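Local coordinates for DUF1881 domain-containing protein (PDB 5Z6D), which is of unknown function but joins a βγ-crystallin domain to an Ig-like domain, whose mutual interface renders its calcium-binding site inoperative, at residues F97-G102 and V198-N203; K106-K111 and L122-G127. The protein carries 1 engineered substitution. All blocks are in the same frame, centred on the assembly; numbering follows the deposited sequence.

Contact 1: F97-G102 and V198-N203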
loop_
_atom_site.group_PDB
_atom_site.type_symbol
_atom_site.label_atom_id
_atom_site.label_comp_id
_atom_site.label_asym_id
_atom_site.label_seq_id
_atom_site.Cartn_x
_atom_site.Cartn_y
_atom_site.Cartn_z
ATOM N N PHE A 97 10.900 -4.041 -1.526
ATOM C CA PHE A 97 12.272 -3.551 -1.664
ATOM C C PHE A 97 13.293 -4.679 -1.582
ATOM O O PHE A 97 13.382 -5.379 -0.567
ATOM C CB PHE A 97 12.558 -2.496 -0.594
ATOM C CG PHE A 97 13.915 -1.839 -0.717
ATOM C CD1 PHE A 97 14.435 -1.500 -1.956
ATOM C CD2 PHE A 97 14.659 -1.529 0.422
ATOM C CE1 PHE A 97 15.687 -0.869 -2.064
ATOM C CE2 PHE A 97 15.919 -0.905 0.317
ATOM C CZ PHE A 97 16.422 -0.566 -0.930
ATOM N N LYS A 98 14.054 -4.838 -2.661
ATOM C CA LYS A 98 15.069 -5.880 -2.758
ATOM C C LYS A 98 16.435 -5.268 -2.947
ATOM O O LYS A 98 16.567 -4.098 -3.326
ATOM C CB LYS A 98 14.770 -6.847 -3.914
ATOM C CG LYS A 98 13.456 -7.617 -3.760
ATOM C CD LYS A 98 13.407 -8.389 -2.456
ATOM C CE LYS A 98 12.153 -9.258 -2.363
ATOM N NZ LYS A 98 11.982 -9.807 -0.985
ATOM N N ASP A 99 17.450 -6.074 -2.672
ATOM C CA ASP A 99 18.833 -5.658 -2.761
ATOM C C ASP A 99 19.623 -6.724 -3.506
ATOM O O ASP A 99 19.688 -7.874 -3.072
ATOM C CB ASP A 99 19.416 -5.444 -1.366
ATOM C CG ASP A 99 20.928 -5.340 -1.382
ATOM O OD1 ASP A 99 21.472 -4.790 -2.363
ATOM O OD2 ASP A 99 21.567 -5.811 -0.418
ATOM N N ALA A 100 20.213 -6.340 -4.629
ATOM C CA ALA A 100 20.970 -7.279 -5.450
ATOM C C ALA A 100 22.474 -7.131 -5.251
ATOM O O ALA A 100 23.253 -7.785 -5.948
ATOM C CB ALA A 100 20.615 -7.088 -6.918
ATOM N N THR A 101 22.876 -6.286 -4.303
ATOM C CA THR A 101 24.295 -5.967 -4.117
ATOM C C THR A 101 25.009 -6.812 -3.061
ATOM O O THR A 101 26.180 -6.555 -2.741
ATOM C CB THR A 101 24.489 -4.482 -3.736
ATOM O OG1 THR A 101 23.969 -4.249 -2.420
ATOM C CG2 THR A 101 23.790 -3.572 -4.743
ATOM N N GLY A 102 24.317 -7.800 -2.507
ATOM C CA GLY A 102 24.941 -8.735 -1.584
ATOM C C GLY A 102 24.845 -8.384 -0.110
ATOM O O GLY A 102 25.556 -8.956 0.708
ATOM N N VAL A 198 11.124 -3.025 -6.209
ATOM C CA VAL A 198 12.140 -2.007 -6.394
ATOM C C VAL A 198 13.437 -2.593 -5.874
ATOM O O VAL A 198 13.507 -3.001 -4.718
ATOM C CB VAL A 198 11.782 -0.714 -5.663
ATOM C CG1 VAL A 198 12.954 0.280 -5.706
ATOM C CG2 VAL A 198 10.504 -0.112 -6.262
ATOM N N THR A 199 14.456 -2.652 -6.732
ATOM C CA THR A 199 15.688 -3.352 -6.407
ATOM C C THR A 199 16.885 -2.402 -6.386
ATOM O O THR A 199 17.080 -1.609 -7.317
ATOM C CB THR A 199 15.969 -4.488 -7.405
ATOM O OG1 THR A 199 14.898 -5.441 -7.361
ATOM C CG2 THR A 199 17.271 -5.189 -7.059
ATOM N N LEU A 200 17.670 -2.473 -5.312
ATOM C CA LEU A 200 18.951 -1.769 -5.248
ATOM C C LEU A 200 19.977 -2.514 -6.099
ATOM O O LEU A 200 20.376 -3.619 -5.763
ATOM C CB LEU A 200 19.446 -1.643 -3.800
ATOM C CG LEU A 200 20.718 -0.810 -3.620
ATOM C CD1 LEU A 200 20.438 0.672 -3.859
ATOM C CD2 LEU A 200 21.322 -1.015 -2.248
ATOM N N VAL A 201 20.386 -1.918 -7.212
ATOM C CA VAL A 201 21.294 -2.606 -8.129
ATOM C C VAL A 201 22.730 -2.088 -7.989
ATOM O O VAL A 201 23.675 -2.698 -8.487
ATOM C CB VAL A 201 20.826 -2.468 -9.595
ATOM C CG1 VAL A 201 19.538 -3.275 -9.823
ATOM C CG2 VAL A 201 20.616 -1.010 -9.956
ATOM N N ASP A 202 22.885 -0.975 -7.285
ATOM C CA ASP A 202 24.198 -0.370 -7.079
ATOM C C ASP A 202 24.216 0.320 -5.721
ATOM O O ASP A 202 23.329 1.113 -5.426
ATOM C CB ASP A 202 24.500 0.621 -8.208
ATOM C CG ASP A 202 25.793 1.384 -7.997
ATOM O OD1 ASP A 202 26.668 0.898 -7.247
ATOM O OD2 ASP A 202 25.935 2.474 -8.593
ATOM N N ASN A 203 25.199 0.012 -4.882
ATOM C CA ASN A 203 25.209 0.591 -3.542
ATOM C C ASN A 203 26.233 1.709 -3.390
ATOM O O ASN A 203 26.504 2.164 -2.283
ATOM C CB ASN A 203 25.437 -0.497 -2.485
ATOM C CG ASN A 203 26.732 -1.260 -2.687
ATOM O OD1 ASN A 203 27.359 -1.181 -3.739
ATOM N ND2 ASN A 203 27.128 -2.023 -1.674
#
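T101 lays its methyl over the backbone just past the strand that ends at L200: CG2 lies 3.6 Å from L200 O and also meets the backbone of V201 and D202. N203 passes at a slant beside it, with N203 ND2 3.9 Å from T101 OG1; that amide nitrogen is bonded to Y108 OH. With chi1 of T101 at 69°, OG1 turns back to its own segment and donates to the syn lone pair of D99 OD1 at 2.6 Å. T101 N reaches the same D99 OD1 from above the carboxylate plane at 2.8 Å, completing an Asx turn, so two donors grip one oxygen, while D99 OD2 takes G103 N. L200 runs alongside this carboxylate, its CD2 3.8 Å from D99 OD1. Its backbone works both ways: L200 N donates to K98 O, and L200 O accepts from A100 N at 3.0 Å. F97 has CG anti to its own N (chi1 -175°), which swings the ring toward the partner strand; an edge carbon, CD1, comes 3.3 Å from V198 O, the oxygen that also takes K98 N. Beyond it, F97 CE1 approaches L200 CB at 4.2 Å, and L186 touches F97, V198 and L200 on this buried face. The two short strands run parallel, 27° apart, pairing the domain's first strand, 91-99, with its last, 195-200, inside one sheet of the Ig-like β-sandwich.

Contact 2: K106-K111 and L122-G127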
loop_
_atom_site.group_PDB
_atom_site.type_symbol
_atom_site.label_atom_id
_atom_site.label_comp_id
_atom_site.label_asym_id
_atom_site.label_seq_id
_atom_site.Cartn_x
_atom_site.Cartn_y
_atom_site.Cartn_z
ATOM N N LYS A 106 17.692 -6.448 5.629
ATOM C CA LYS A 106 17.389 -5.149 6.224
ATOM C C LYS A 106 18.607 -4.236 6.287
ATOM O O LYS A 106 18.601 -3.267 7.030
ATOM C CB LYS A 106 16.791 -5.299 7.633
ATOM C CG LYS A 106 15.612 -6.274 7.706
ATOM C CD LYS A 106 14.910 -6.233 9.061
ATOM C CE LYS A 106 14.166 -4.925 9.256
ATOM N NZ LYS A 106 13.272 -4.971 10.444
ATOM N N GLN A 107 19.634 -4.531 5.499
ATOM C CA GLN A 107 20.803 -3.648 5.494
ATOM C C GLN A 107 20.451 -2.285 4.901
ATOM O O GLN A 107 20.998 -1.256 5.316
ATOM C CB GLN A 107 21.959 -4.266 4.721
ATOM C CG GLN A 107 23.182 -3.352 4.693
ATOM C CD GLN A 107 24.417 -4.018 4.122
ATOM O OE1 GLN A 107 24.551 -5.242 4.140
ATOM N NE2 GLN A 107 25.339 -3.206 3.613
ATOM N N TYR A 108 19.541 -2.273 3.933
ATOM C CA TYR A 108 19.147 -1.026 3.278
ATOM C C TYR A 108 17.702 -0.717 3.560
ATOM O O TYR A 108 16.890 -1.628 3.726
ATOM C CB TYR A 108 19.381 -1.104 1.762
ATOM C CG TYR A 108 20.834 -1.340 1.423
ATOM C CD1 TYR A 108 21.746 -0.300 1.470
ATOM C CD2 TYR A 108 21.297 -2.609 1.069
ATOM C CE1 TYR A 108 23.086 -0.508 1.173
ATOM C CE2 TYR A 108 22.630 -2.823 0.770
ATOM C CZ TYR A 108 23.520 -1.765 0.826
ATOM O OH TYR A 108 24.850 -1.964 0.527
ATOM N N SER A 109 17.390 0.572 3.645
ATOM C CA SER A 109 16.001 1.003 3.769
ATOM C C SER A 109 15.627 1.907 2.619
ATOM O O SER A 109 16.458 2.676 2.108
ATOM C CB SER A 109 15.759 1.711 5.104
ATOM O OG SER A 109 16.554 2.885 5.242
ATOM N N LEU A 110 14.365 1.786 2.226
ATOM C CA LEU A 110 13.733 2.654 1.265
ATOM C C LEU A 110 12.579 3.354 1.986
ATOM O O LEU A 110 11.581 2.726 2.344
ATOM C CB LEU A 110 13.243 1.854 0.070
ATOM C CG LEU A 110 12.405 2.610 -0.948
ATOM C CD1 LEU A 110 13.250 3.664 -1.644
ATOM C CD2 LEU A 110 11.840 1.603 -1.950
ATOM N N LYS A 111 12.760 4.639 2.262
ATOM C CA LYS A 111 11.727 5.451 2.873
ATOM C C LYS A 111 10.929 6.139 1.782
ATOM O O LYS A 111 11.503 6.782 0.893
ATOM C CB LYS A 111 12.350 6.489 3.818
ATOM C CG LYS A 111 11.343 7.383 4.525
ATOM C CD LYS A 111 12.060 8.462 5.341
ATOM C CE LYS A 111 11.068 9.390 6.012
ATOM N NZ LYS A 111 11.697 10.685 6.392
ATOM N N LEU A 122 10.514 0.707 4.050
ATOM C CA LEU A 122 10.702 -0.652 3.554
ATOM C C LEU A 122 12.134 -1.086 3.777
ATOM O O LEU A 122 13.044 -0.299 3.577
ATOM C CB LEU A 122 10.371 -0.738 2.072
ATOM C CG LEU A 122 8.949 -0.328 1.701
ATOM C CD1 LEU A 122 8.743 -0.453 0.214
ATOM C CD2 LEU A 122 7.967 -1.200 2.457
ATOM N N TYR A 123 12.336 -2.330 4.184
ATOM C CA TYR A 123 13.684 -2.846 4.370
ATOM C C TYR A 123 14.011 -3.892 3.326
ATOM O O TYR A 123 13.126 -4.635 2.863
ATOM C CB TYR A 123 13.859 -3.408 5.786
ATOM C CG TYR A 123 13.737 -2.325 6.817
ATOM C CD1 TYR A 123 14.850 -1.584 7.207
ATOM C CD2 TYR A 123 12.505 -1.996 7.362
ATOM C CE1 TYR A 123 14.733 -0.556 8.137
ATOM C CE2 TYR A 123 12.380 -0.984 8.296
ATOM C CZ TYR A 123 13.495 -0.267 8.680
ATOM O OH TYR A 123 13.357 0.742 9.603
ATOM N N SER A 124 15.285 -3.949 2.946
ATOM C CA SER A 124 15.688 -4.793 1.831
ATOM C C SER A 124 15.677 -6.275 2.205
ATOM O O SER A 124 16.105 -6.664 3.300
ATOM C CB SER A 124 17.078 -4.374 1.320
ATOM O OG SER A 124 18.051 -4.358 2.353
ATOM N N ASN A 125 15.200 -7.090 1.270
ATOM C CA ASN A 125 15.249 -8.543 1.418
ATOM C C ASN A 125 14.683 -8.980 2.768
ATOM O O ASN A 125 15.282 -9.799 3.470
ATOM C CB ASN A 125 16.684 -9.036 1.254
ATOM C CG ASN A 125 17.278 -8.687 -0.102
ATOM O OD1 ASN A 125 16.563 -8.318 -1.033
ATOM N ND2 ASN A 125 18.602 -8.807 -0.220
ATOM N N ASP A 126 13.538 -8.404 3.122
ATOM C CA ASP A 126 12.966 -8.518 4.462
ATOM C C ASP A 126 11.705 -9.384 4.442
ATOM O O ASP A 126 10.834 -9.279 5.305
ATOM C CB ASP A 126 12.668 -7.114 5.011
ATOM C CG ASP A 126 12.233 -7.118 6.469
ATOM O OD1 ASP A 126 12.578 -8.073 7.202
ATOM O OD2 ASP A 126 11.539 -6.158 6.877
ATOM N N GLY A 127 11.616 -10.252 3.447
ATOM C CA GLY A 127 10.466 -11.124 3.325
ATOM C C GLY A 127 9.644 -10.756 2.113
ATOM O O GLY A 127 10.163 -10.164 1.162
#
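S109 and Y123 face each other as a non-hydrogen-bonded pair in an antiparallel β-hairpin formed by strands 108-112 and 120-123. The backbone ladder is closed at L110 and L122, each donating to the carbonyl of the other: L110 N to L122 O at 2.8 Å and L122 N to L110 O at 2.9 Å. Past the end of strand 120-123 the ladder continues through S124, whose N donates to Y108 O and whose O takes K106 N. Apolar contact is modest: L110 CD2 and L122 CD1 meet at 4.3 Å on the buried face, where F97 touches L110 and F95 touches L122. On the face of S109 and Y123 the chief contact is made by K106. Its chain bends at chi3 (69°) and crosses one face of the Y123 ring obliquely; CE sits 3.6 Å from Y123 CG in a CH-pi contact, and K106 NZ stands 4.6 Å from the ring centroid, a cation-pi geometry. Replacing this tyrosine by an alanine would probably take the aromatic face from the K106 ammonium and leave the chain supported mainly by D126. D126 flanks the same lysine, its OD2 4.1 Å from K106 NZ, too far for a salt bridge, though the opposite charges may still attract. S109 OG is bonded to E152. In the bend, with chi1 at 54°, S124 OG lies at the edge of the Y108 ring and accepts a hydrogen bond from the backbone Y108 N at 3.0 Å.

Contacts 1 and 2 lie about 9 Å apart, centre to centre, in the same Ig-like domain but in different sheets: strands 91-99 and 195-200 belong to the mixed four-stranded sheet, strands 108-112 and 120-123 to the antiparallel five-stranded one. Strand 91-99 leads into the hairpin, and strand 195-200 returns much later to close contact 1. The bend after strand 120-123 ties the edge hairpin to the strand pair, joining the two sheets at this end of the sandwich: N125 OD1 is 2.9 Å from D99 N, a probable hydrogen bond, and K98 NZ bonds to G127 O. Contact 2 is nearer the calcium site, empty in this model, the L122 side chain lying about 11 Å from that of Q56.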